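Local atomic coordinates of probable mannosyltransferase KTR4 (Saccharomyces cerevisiae, PDB entry 5A07), a protein that is a probable mannosyltransferase of the KTR family, with a nucleotide-binding GT-A fold that holds guanosine-5'-diphosphate and a manganese ion. Residues D118-S121 with S122-L126; F150-G153 with I154-I157; P220-S223 with K224-Y227. One frame throughout, in Å; residues are numbered along the deposited sequence.

How the contacts relate
Contacts 1 and 2 lie on two successive helices of the Rossmann-like half of the GT-A fold, 116-131 and 148-156, and touch directly: their centres are about 12 Å apart, with Ile119 CG2 3.9 Å from Ile154 CD1 and Ile120 CG1 3.8 Å from Ile157 CG1. Contact 3, in the loop that leads into strand 227-230, has its centre about 22 Å from those of both others and touches neither. Contact 1 comes nearest the ligands: the side chain of Ile119 is about 6 Å from guanosine-5'-diphosphate and that of Ser122 about 9 Å from manganese. The side chains of Phe150 in contact 2 and Leu221 in contact 3 are about 9 and 13 Å from the nucleotide.

Contact 1: residues D118-S121 with S122-L126; sequences DIIS and SIQQL
Ile123 N gives its hydrogen to Ile119 O at 2.9 Å, and Gln124 N does the same to Ile120 O, also at 2.9 Å. The next i to i+4 bond, Gln125 N to Ser121 O, is longer at 3.2 Å, and Ser122 N to Asp118 O is weak at 3.3 Å. Ser122 is buried, yet its hydroxyl is satisfied: OG hydrogen-bonds to Glu232 O and Val235 N, and a side chain this small suits a place where the helix meets the segment Glu232 to Val235. Glu232 itself belongs to the manganese site. The packing follows the same four-residue spacing. Ile119 sends CG1 anti to its own nitrogen (chi1 -158°), beside the carbonyl carbon, and meets CD1 of Ile123 at 4.0 Å, the two branched chains crossing at a slant. One residue on, Ile120 CG2 is 3.8 Å from Gln124 CD, the methyl lying against the amide group of exposed Gln124. Ile119 and Ile123 belong to the inner side of the helix, where strands 105-110 and 138-142 supply Ser109, Tyr138 and Phe140. This is the amphipathic helix of a beta-alpha-beta crossover in the Rossmann-like, nucleotide-binding half of a GT-A fold.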
ATOM      1  N   ASP B 118       1.942   2.574 -20.989  1.00 16.03           N
ATOM      2  CA  ASP B 118       2.440   2.921 -19.643  1.00 17.47           C
ATOM      3  C   ASP B 118       2.605   1.683 -18.806  1.00 16.87           C
ATOM      4  O   ASP B 118       3.506   1.600 -18.012  1.00 17.80           O
ATOM      5  CB  ASP B 118       1.471   3.924 -18.999  1.00 19.04           C
ATOM      6  CG  ASP B 118       1.698   5.333 -19.512  1.00 31.10           C
ATOM      7  OD1 ASP B 118       2.721   5.548 -20.223  1.00 33.61           O
ATOM      8  OD2 ASP B 118       0.889   6.217 -19.230  1.00 35.20           O
ATOM      9  N   ILE B 119       1.724   0.718 -18.975  1.00 15.25           N
ATOM     10  CA  ILE B 119       1.911  -0.550 -18.274  1.00 16.03           C
ATOM     11  C   ILE B 119       3.014  -1.343 -18.844  1.00 16.83           C
ATOM     12  O   ILE B 119       3.774  -1.996 -18.089  1.00 17.31           O
ATOM     13  CB  ILE B 119       0.590  -1.372 -18.107  1.00 15.91           C
ATOM     14  CG1 ILE B 119       0.735  -2.349 -16.942  1.00 16.09           C
ATOM     15  CG2 ILE B 119       0.198  -2.117 -19.394  1.00 17.15           C
ATOM     16  CD1 ILE B 119       0.909  -1.782 -15.555  1.00 16.81           C
ATOM     17  N   ILE B 120       3.217  -1.295 -20.159  1.00 17.08           N
ATOM     18  CA  ILE B 120       4.397  -1.922 -20.721  1.00 17.22           C
ATOM     19  C   ILE B 120       5.719  -1.416 -20.101  1.00 16.30           C
ATOM     20  O   ILE B 120       6.663  -2.189 -19.821  1.00 18.16           O
ATOM     21  CB  ILE B 120       4.385  -1.779 -22.272  1.00 17.69           C
ATOM     22  CG1 ILE B 120       3.414  -2.818 -22.863  1.00 18.99           C
ATOM     23  CG2 ILE B 120       5.807  -2.018 -22.830  1.00 20.26           C
ATOM     24  CD1 ILE B 120       3.197  -2.632 -24.370  1.00 20.13           C
ATOM     25  N   SER B 121       5.789  -0.116 -19.959  1.00 16.28           N
ATOM     26  CA  SER B 121       6.970   0.563 -19.378  1.00 18.60           C
ATOM     27  C   SER B 121       7.253  -0.017 -17.945  1.00 16.35           C
ATOM     28  O   SER B 121       8.389  -0.467 -17.625  1.00 16.31           O
ATOM     29  CB  SER B 121       6.645   2.053 -19.308  1.00 20.16           C
ATOM     30  OG  SER B 121       7.746   2.692 -18.756  1.00 26.65           O
ATOM     31  N   SER B 122       6.191  -0.147 -17.182  1.00 14.12           N
ATOM     32  CA  SER B 122       6.290  -0.721 -15.825  1.00 14.93           C
ATOM     33  C   SER B 122       6.725  -2.154 -15.862  1.00 14.28           C
ATOM     34  O   SER B 122       7.606  -2.548 -15.096  1.00 16.59           O
ATOM     35  CB  SER B 122       4.954  -0.594 -15.074  1.00 14.65           C
ATOM     36  OG  SER B 122       4.512   0.727 -14.959  1.00 15.52           O
ATOM     37  N   ILE B 123       6.146  -2.944 -16.742  1.00 13.90           N
ATOM     38  CA  ILE B 123       6.468  -4.351 -16.853  1.00 14.87           C
ATOM     39  C   ILE B 123       7.914  -4.556 -17.246  1.00 15.56           C
ATOM     40  O   ILE B 123       8.611  -5.375 -16.696  1.00 15.07           O
ATOM     41  CB  ILE B 123       5.518  -5.009 -17.826  1.00 15.87           C
ATOM     42  CG1 ILE B 123       4.103  -5.073 -17.242  1.00 17.28           C
ATOM     43  CG2 ILE B 123       6.003  -6.351 -18.148  1.00 17.74           C
ATOM     44  CD1 ILE B 123       3.034  -5.311 -18.318  1.00 17.34           C
ATOM     45  N   GLN B 124       8.400  -3.750 -18.184  1.00 16.93           N
ATOM     46  CA  GLN B 124       9.781  -3.908 -18.645  1.00 16.53           C
ATOM     47  C   GLN B 124      10.794  -3.639 -17.511  1.00 16.51           C
ATOM     48  O   GLN B 124      11.803  -4.337 -17.352  1.00 17.52           O
ATOM     49  CB  GLN B 124      10.048  -2.954 -19.832  1.00 17.82           C
ATOM     50  CG  GLN B 124       9.364  -3.486 -21.099  1.00 18.58           C
ATOM     51  CD  GLN B 124       9.535  -2.568 -22.286  1.00 19.83           C
ATOM     52  OE1 GLN B 124       9.532  -1.382 -22.093  1.00 18.00           O
ATOM     53  NE2 GLN B 124       9.538  -3.110 -23.491  1.00 16.03           N
ATOM     54  N   GLN B 125      10.532  -2.639 -16.752  1.00 16.86           N
ATOM     55  CA  GLN B 125      11.346  -2.385 -15.586  1.00 20.57           C
ATOM     56  C   GLN B 125      11.266  -3.441 -14.498  1.00 17.54           C
ATOM     57  O   GLN B 125      12.315  -3.803 -13.875  1.00 17.02           O
ATOM     58  CB  GLN B 125      10.979  -1.011 -15.053  1.00 21.96           C
ATOM     59  CG  GLN B 125      11.513  -0.012 -16.076  1.00 22.11           C
ATOM     60  CD  GLN B 125      11.277   1.315 -15.591  1.00 24.36           C
ATOM     61  OE1 GLN B 125      10.263   1.895 -15.958  1.00 36.03           O
ATOM     62  NE2 GLN B 125      12.009   1.706 -14.608  1.00 20.72           N
ATOM     63  N   LEU B 126      10.074  -3.970 -14.254  1.00 17.14           N
ATOM     64  CA  LEU B 126       9.931  -5.029 -13.227  1.00 15.79           C
ATOM     65  C   LEU B 126      10.634  -6.286 -13.733  1.00 18.18           C
ATOM     66  O   LEU B 126      11.260  -7.024 -12.942  1.00 17.04           O
ATOM     67  CB  LEU B 126       8.453  -5.344 -12.953  1.00 16.30           C
ATOM     68  CG  LEU B 126       8.180  -6.493 -12.002  1.00 17.41           C
ATOM     69  CD1 LEU B 126       8.734  -6.141 -10.677  1.00 16.56           C
ATOM     70  CD2 LEU B 126       6.659  -6.714 -11.959  1.00 20.39           C
TER

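Contact 2: residues F150-G153 with I154-I157; sequences FKDG and IKSI
Ile154 N and Phe150 O are joined by a 2.9 Å hydrogen bond, and Lys155 N is satisfied in the same way by Lys151 O. Ser156 N reaches Asp152 O at 2.8 Å, but the bond is less straight, 144°. The serine suits its place: with chi1 at 75°, OG stands between its own nitrogen and carbonyl carbon and folds back to donate to Gly153 O at 2.8 Å, giving that carbonyl a side-chain donor. Ile157 N turns to Ile154 O, a shorter i to i+3 step. Asp152 OD1 and Lys155 NZ are 4.3 Å apart, too far for a salt bridge, though their opposite charges probably attract weakly. On the buried side, the Phe150 ring and Ile154 lie alongside each other and point the same way, CE1 meeting CG1 at 3.6 Å; two apolar residues suit this face, which packs on helix 116-131. Phe150 N donates to Thr147 OG1, and the ring also meets that of Phe146. Helix 148-156 links strands 138-142 and 164-168 in a beta-alpha-beta unit, with Phe150 against Phe166 of the second strand and both Phe150 and Ile154 against Leu116 of helix 116-131.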
ATOM      1  N   PHE B 150      -4.451  -5.032 -27.095  1.00 22.37           N
ATOM      2  CA  PHE B 150      -3.868  -5.009 -25.713  1.00 18.90           C
ATOM      3  C   PHE B 150      -3.112  -6.267 -25.385  1.00 20.83           C
ATOM      4  O   PHE B 150      -1.896  -6.238 -25.081  1.00 20.38           O
ATOM      5  CB  PHE B 150      -4.933  -4.694 -24.693  1.00 20.72           C
ATOM      6  CG  PHE B 150      -4.374  -4.447 -23.328  1.00 18.95           C
ATOM      7  CD1 PHE B 150      -4.040  -5.493 -22.535  1.00 19.62           C
ATOM      8  CD2 PHE B 150      -4.144  -3.168 -22.895  1.00 19.34           C
ATOM      9  CE1 PHE B 150      -3.505  -5.309 -21.290  1.00 21.39           C
ATOM     10  CE2 PHE B 150      -3.635  -2.943 -21.632  1.00 20.19           C
ATOM     11  CZ  PHE B 150      -3.314  -3.996 -20.833  1.00 23.04           C
ATOM     12  N   LYS B 151      -3.779  -7.406 -25.492  1.00 19.16           N
ATOM     13  CA  LYS B 151      -3.160  -8.653 -25.203  1.00 18.61           C
ATOM     14  C   LYS B 151      -1.947  -8.923 -26.023  1.00 21.80           C
ATOM     15  O   LYS B 151      -0.897  -9.384 -25.504  1.00 21.18           O
ATOM     16  CB  LYS B 151      -4.171  -9.782 -25.366  1.00 20.18           C
ATOM     17  CG  LYS B 151      -5.397  -9.598 -24.495  1.00 22.23           C
ATOM     18  CD  LYS B 151      -6.314 -10.822 -24.627  1.00 24.49           C
ATOM     19  CE  LYS B 151      -7.687 -10.485 -24.105  1.00 26.67           C
ATOM     20  NZ  LYS B 151      -8.552 -11.725 -24.312  1.00 30.44           N
ATOM     21  N   ASP B 152      -2.055  -8.681 -27.329  1.00 22.54           N
ATOM     22  CA  ASP B 152      -0.910  -8.916 -28.214  1.00 23.49           C
ATOM     23  C   ASP B 152       0.267  -7.979 -27.846  1.00 22.79           C
ATOM     24  O   ASP B 152       1.466  -8.392 -27.942  1.00 20.95           O
ATOM     25  CB  ASP B 152      -1.307  -8.632 -29.690  1.00 25.86           C
ATOM     26  CG  ASP B 152      -2.209  -9.763 -30.292  1.00 30.15           C
ATOM     27  OD1 ASP B 152      -2.133 -10.902 -29.795  1.00 32.61           O
ATOM     28  OD2 ASP B 152      -2.911  -9.464 -31.264  1.00 39.70           O
ATOM     29  N   GLY B 153      -0.068  -6.753 -27.488  1.00 20.18           N
ATOM     30  CA  GLY B 153       0.960  -5.773 -27.122  1.00 20.64           C
ATOM     31  C   GLY B 153       1.739  -6.261 -25.890  1.00 20.27           C
ATOM     32  O   GLY B 153       2.966  -6.252 -25.841  1.00 18.36           O
ATOM     33  N   ILE B 154       1.003  -6.697 -24.887  1.00 21.20           N
ATOM     34  CA  ILE B 154       1.622  -7.258 -23.694  1.00 19.02           C
ATOM     35  C   ILE B 154       2.495  -8.437 -24.015  1.00 19.61           C
ATOM     36  O   ILE B 154       3.669  -8.568 -23.582  1.00 18.21           O
ATOM     37  CB  ILE B 154       0.528  -7.674 -22.668  1.00 18.96           C
ATOM     38  CG1 ILE B 154      -0.246  -6.461 -22.132  1.00 20.69           C
ATOM     39  CG2 ILE B 154       1.159  -8.446 -21.523  1.00 20.46           C
ATOM     40  CD1 ILE B 154       0.600  -5.389 -21.427  1.00 18.95           C
ATOM     41  N   LYS B 155       1.956  -9.369 -24.793  1.00 19.63           N
ATOM     42  CA  LYS B 155       2.736 -10.543 -25.086  1.00 20.17           C
ATOM     43  C   LYS B 155       3.989 -10.216 -25.900  1.00 18.59           C
ATOM     44  O   LYS B 155       5.001 -10.896 -25.754  1.00 19.66           O
ATOM     45  CB  LYS B 155       1.910 -11.630 -25.788  1.00 22.65           C
ATOM     46  CG  LYS B 155       0.935 -12.265 -24.811  1.00 27.65           C
ATOM     47  CD  LYS B 155       0.091 -13.340 -25.489  1.00 44.01           C
ATOM     48  CE  LYS B 155      -1.045 -12.695 -26.237  1.00 49.12           C
ATOM     49  NZ  LYS B 155      -2.111 -13.716 -26.491  1.00 63.51           N
ATOM     50  N   SER B 156       3.900  -9.234 -26.774  1.00 19.94           N
ATOM     51  CA  SER B 156       5.060  -8.944 -27.638  1.00 21.86           C
ATOM     52  C   SER B 156       6.278  -8.490 -26.813  1.00 23.47           C
ATOM     53  O   SER B 156       7.417  -8.568 -27.308  1.00 20.50           O
ATOM     54  CB  SER B 156       4.657  -7.877 -28.686  1.00 23.38           C
ATOM     55  OG  SER B 156       4.573  -6.606 -28.094  1.00 21.28           O
ATOM     56  N   ILE B 157       6.057  -7.980 -25.567  1.00 21.68           N
ATOM     57  CA  ILE B 157       7.179  -7.414 -24.822  1.00 21.57           C
ATOM     58  C   ILE B 157       7.683  -8.310 -23.704  1.00 22.73           C
ATOM     59  O   ILE B 157       8.584  -7.934 -22.981  1.00 22.80           O
ATOM     60  CB  ILE B 157       6.887  -5.949 -24.395  1.00 21.43           C
ATOM     61  CG1 ILE B 157       5.577  -5.830 -23.606  1.00 22.38           C
ATOM     62  CG2 ILE B 157       6.784  -5.094 -25.626  1.00 23.12           C
ATOM     63  CD1 ILE B 157       5.766  -6.097 -22.151  1.00 22.44           C
TER

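Contact 3: residues P220-S223 with K224-Y227; sequences PLLS and KYKY
Lys224 and Leu221 meet because the lysine doubles back along the chain. Its chi1 of 58° puts CG between the backbone nitrogen and the carbonyl carbon; the chain then runs extended until a bend at chi4 (-66°) turns NZ onto Leu221 O. The resulting hydrogen bond is 2.9 Å long, with NZ tilted only modestly from the carbonyl plane. NZ also forms a salt bridge with Glu165, so a carbonyl and a carboxylate share the ammonium group, a double task for which a long, flexible lysine is well suited. The first torsions of Lys224 and of Tyr225 (-63°) together set Lys224 CG over the centre of the Tyr225 ring, 3.9 Å above its plane, covering one face with aliphatic chain. Around the ring, Leu221 O comes to 3.5 Å from CE2, and Leu222 CD2 to 3.9 Å from the ring atom CD2. The leucine and tyrosine side chains cross at about a right angle, and both also rest on Thr106 and Thr139 of the neighbouring strands; a buried leucine and the ring of Tyr225 suit the side of the loop that packs there.

The backbone is closed by Tyr225 N donating to Leu222 O at 3.1 Å. The donor sits above the carbonyl plane, not on a lone pair. Leu222 O accepts a second hydrogen bond from Arg330, whose other terminal nitrogen serves Tyr225 O; one guanidinium group therefore clasps the first and last residues of the turn. Ser223 and Lys224, both exposed residues, occupy the two central positions. Leu222 to Tyr225 is a type I beta turn, here near the end of the loop after helix 203-214, delivering the chain to strand 227-230 of the central mixed sheet of the GT-A fold.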
ATOM      1  N   PRO B 220     -12.221 -14.356  -9.923  1.00 21.19           N
ATOM      2  CA  PRO B 220     -11.905 -15.750 -10.174  1.00 21.62           C
ATOM      3  C   PRO B 220     -10.450 -16.088 -10.548  1.00 21.67           C
ATOM      4  O   PRO B 220      -9.949 -17.130 -10.168  1.00 21.51           O
ATOM      5  CB  PRO B 220     -12.843 -16.130 -11.361  1.00 23.01           C
ATOM      6  CG  PRO B 220     -13.960 -15.235 -11.212  1.00 25.49           C
ATOM      7  CD  PRO B 220     -13.425 -13.920 -10.655  1.00 24.38           C
ATOM      8  N   LEU B 221      -9.770 -15.213 -11.303  1.00 22.20           N
ATOM      9  CA  LEU B 221      -8.416 -15.544 -11.721  1.00 19.53           C
ATOM     10  C   LEU B 221      -7.451 -15.560 -10.552  1.00 19.74           C
ATOM     11  O   LEU B 221      -6.351 -16.171 -10.674  1.00 20.57           O
ATOM     12  CB  LEU B 221      -7.929 -14.600 -12.800  1.00 21.76           C
ATOM     13  CG  LEU B 221      -8.606 -14.746 -14.146  1.00 22.51           C
ATOM     14  CD1 LEU B 221      -8.071 -13.647 -15.057  1.00 23.16           C
ATOM     15  CD2 LEU B 221      -8.310 -16.109 -14.744  1.00 22.41           C
ATOM     16  N   LEU B 222      -7.840 -14.899  -9.461  1.00 16.55           N
ATOM     17  CA  LEU B 222      -6.946 -14.756  -8.310  1.00 20.45           C
ATOM     18  C   LEU B 222      -7.210 -15.827  -7.243  1.00 20.28           C
ATOM     19  O   LEU B 222      -6.524 -15.884  -6.233  1.00 19.70           O
ATOM     20  CB  LEU B 222      -7.103 -13.337  -7.734  1.00 21.20           C
ATOM     21  CG  LEU B 222      -6.471 -12.226  -8.618  1.00 24.06           C
ATOM     22  CD1 LEU B 222      -6.485 -10.957  -7.813  1.00 24.35           C
ATOM     23  CD2 LEU B 222      -5.058 -12.477  -9.023  1.00 23.59           C
ATOM     24  N   SER B 223      -8.218 -16.659  -7.483  1.00 20.96           N
ATOM     25  CA  SER B 223      -8.621 -17.651  -6.429  1.00 23.99           C
ATOM     26  C   SER B 223      -7.455 -18.599  -6.228  1.00 21.92           C
ATOM     27  O   SER B 223      -7.270 -19.117  -5.186  1.00 22.02           O
ATOM     28  CB  SER B 223      -9.911 -18.423  -6.833  1.00 25.60           C
ATOM     29  OG  SER B 223      -9.576 -19.388  -7.859  1.00 23.71           O
ATOM     30  N   LYS B 224      -6.639 -18.858  -7.250  1.00 21.96           N
ATOM     31  CA  LYS B 224      -5.540 -19.793  -7.098  1.00 20.03           C
ATOM     32  C   LYS B 224      -4.246 -19.205  -6.489  1.00 21.98           C
ATOM     33  O   LYS B 224      -3.222 -19.891  -6.423  1.00 22.11           O
ATOM     34  CB  LYS B 224      -5.220 -20.403  -8.479  1.00 22.46           C
ATOM     35  CG  LYS B 224      -4.836 -19.419  -9.605  1.00 23.70           C
ATOM     36  CD  LYS B 224      -4.588 -20.127 -10.952  1.00 25.52           C
ATOM     37  CE  LYS B 224      -4.372 -19.148 -12.084  1.00 24.06           C
ATOM     38  NZ  LYS B 224      -5.547 -18.301 -12.446  1.00 23.44           N
ATOM     39  N   TYR B 225      -4.216 -17.928  -6.161  1.00 22.26           N
ATOM     40  CA  TYR B 225      -2.952 -17.326  -5.651  1.00 19.40           C
ATOM     41  C   TYR B 225      -3.082 -16.962  -4.164  1.00 19.80           C
ATOM     42  O   TYR B 225      -4.135 -16.507  -3.740  1.00 18.62           O
ATOM     43  CB  TYR B 225      -2.600 -16.086  -6.444  1.00 18.56           C
ATOM     44  CG  TYR B 225      -2.316 -16.307  -7.902  1.00 15.92           C
ATOM     45  CD1 TYR B 225      -1.269 -17.056  -8.302  1.00 17.89           C
ATOM     46  CD2 TYR B 225      -3.168 -15.837  -8.853  1.00 18.30           C
ATOM     47  CE1 TYR B 225      -0.985 -17.252  -9.642  1.00 17.97           C
ATOM     48  CE2 TYR B 225      -2.934 -16.024 -10.188  1.00 18.79           C
ATOM     49  CZ  TYR B 225      -1.832 -16.723 -10.580  1.00 19.56           C
ATOM     50  OH  TYR B 225      -1.630 -16.907 -11.928  1.00 22.57           O
ATOM     51  N   LYS B 226      -1.943 -17.049  -3.467  1.00 20.92           N
ATOM     52  CA  LYS B 226      -1.795 -16.562  -2.116  1.00 19.95           C
ATOM     53  C   LYS B 226      -1.213 -15.116  -2.066  1.00 20.68           C
ATOM     54  O   LYS B 226      -1.540 -14.338  -1.148  1.00 20.89           O
ATOM     55  CB  LYS B 226      -0.860 -17.525  -1.334  1.00 21.93           C
ATOM     56  CG  LYS B 226      -0.610 -17.105   0.116  1.00 22.06           C
ATOM     57  CD  LYS B 226       0.131 -18.176   0.862  1.00 24.24           C
ATOM     58  CE  LYS B 226       0.592 -17.750   2.247  1.00 26.43           C
ATOM     59  NZ  LYS B 226      -0.479 -17.243   3.115  1.00 26.10           N
ATOM     60  N   TYR B 227      -0.381 -14.768  -3.064  1.00 18.72           N
ATOM     61  CA  TYR B 227       0.341 -13.470  -3.041  1.00 17.52           C
ATOM     62  C   TYR B 227       0.086 -12.711  -4.306  1.00 19.70           C
ATOM     63  O   TYR B 227       0.021 -13.344  -5.387  1.00 17.14           O
ATOM     64  CB  TYR B 227       1.811 -13.702  -2.962  1.00 17.82           C
ATOM     65  CG  TYR B 227       2.289 -14.282  -1.670  1.00 17.79           C
ATOM     66  CD1 TYR B 227       2.363 -13.499  -0.511  1.00 18.43           C
ATOM     67  CD2 TYR B 227       2.594 -15.621  -1.567  1.00 18.24           C
ATOM     68  CE1 TYR B 227       2.778 -14.018   0.676  1.00 19.04           C
ATOM     69  CE2 TYR B 227       3.025 -16.141  -0.358  1.00 21.01           C
ATOM     70  CZ  TYR B 227       3.137 -15.341   0.762  1.00 20.55           C
ATOM     71  OH  TYR B 227       3.546 -15.881   2.007  1.00 23.00           O
TER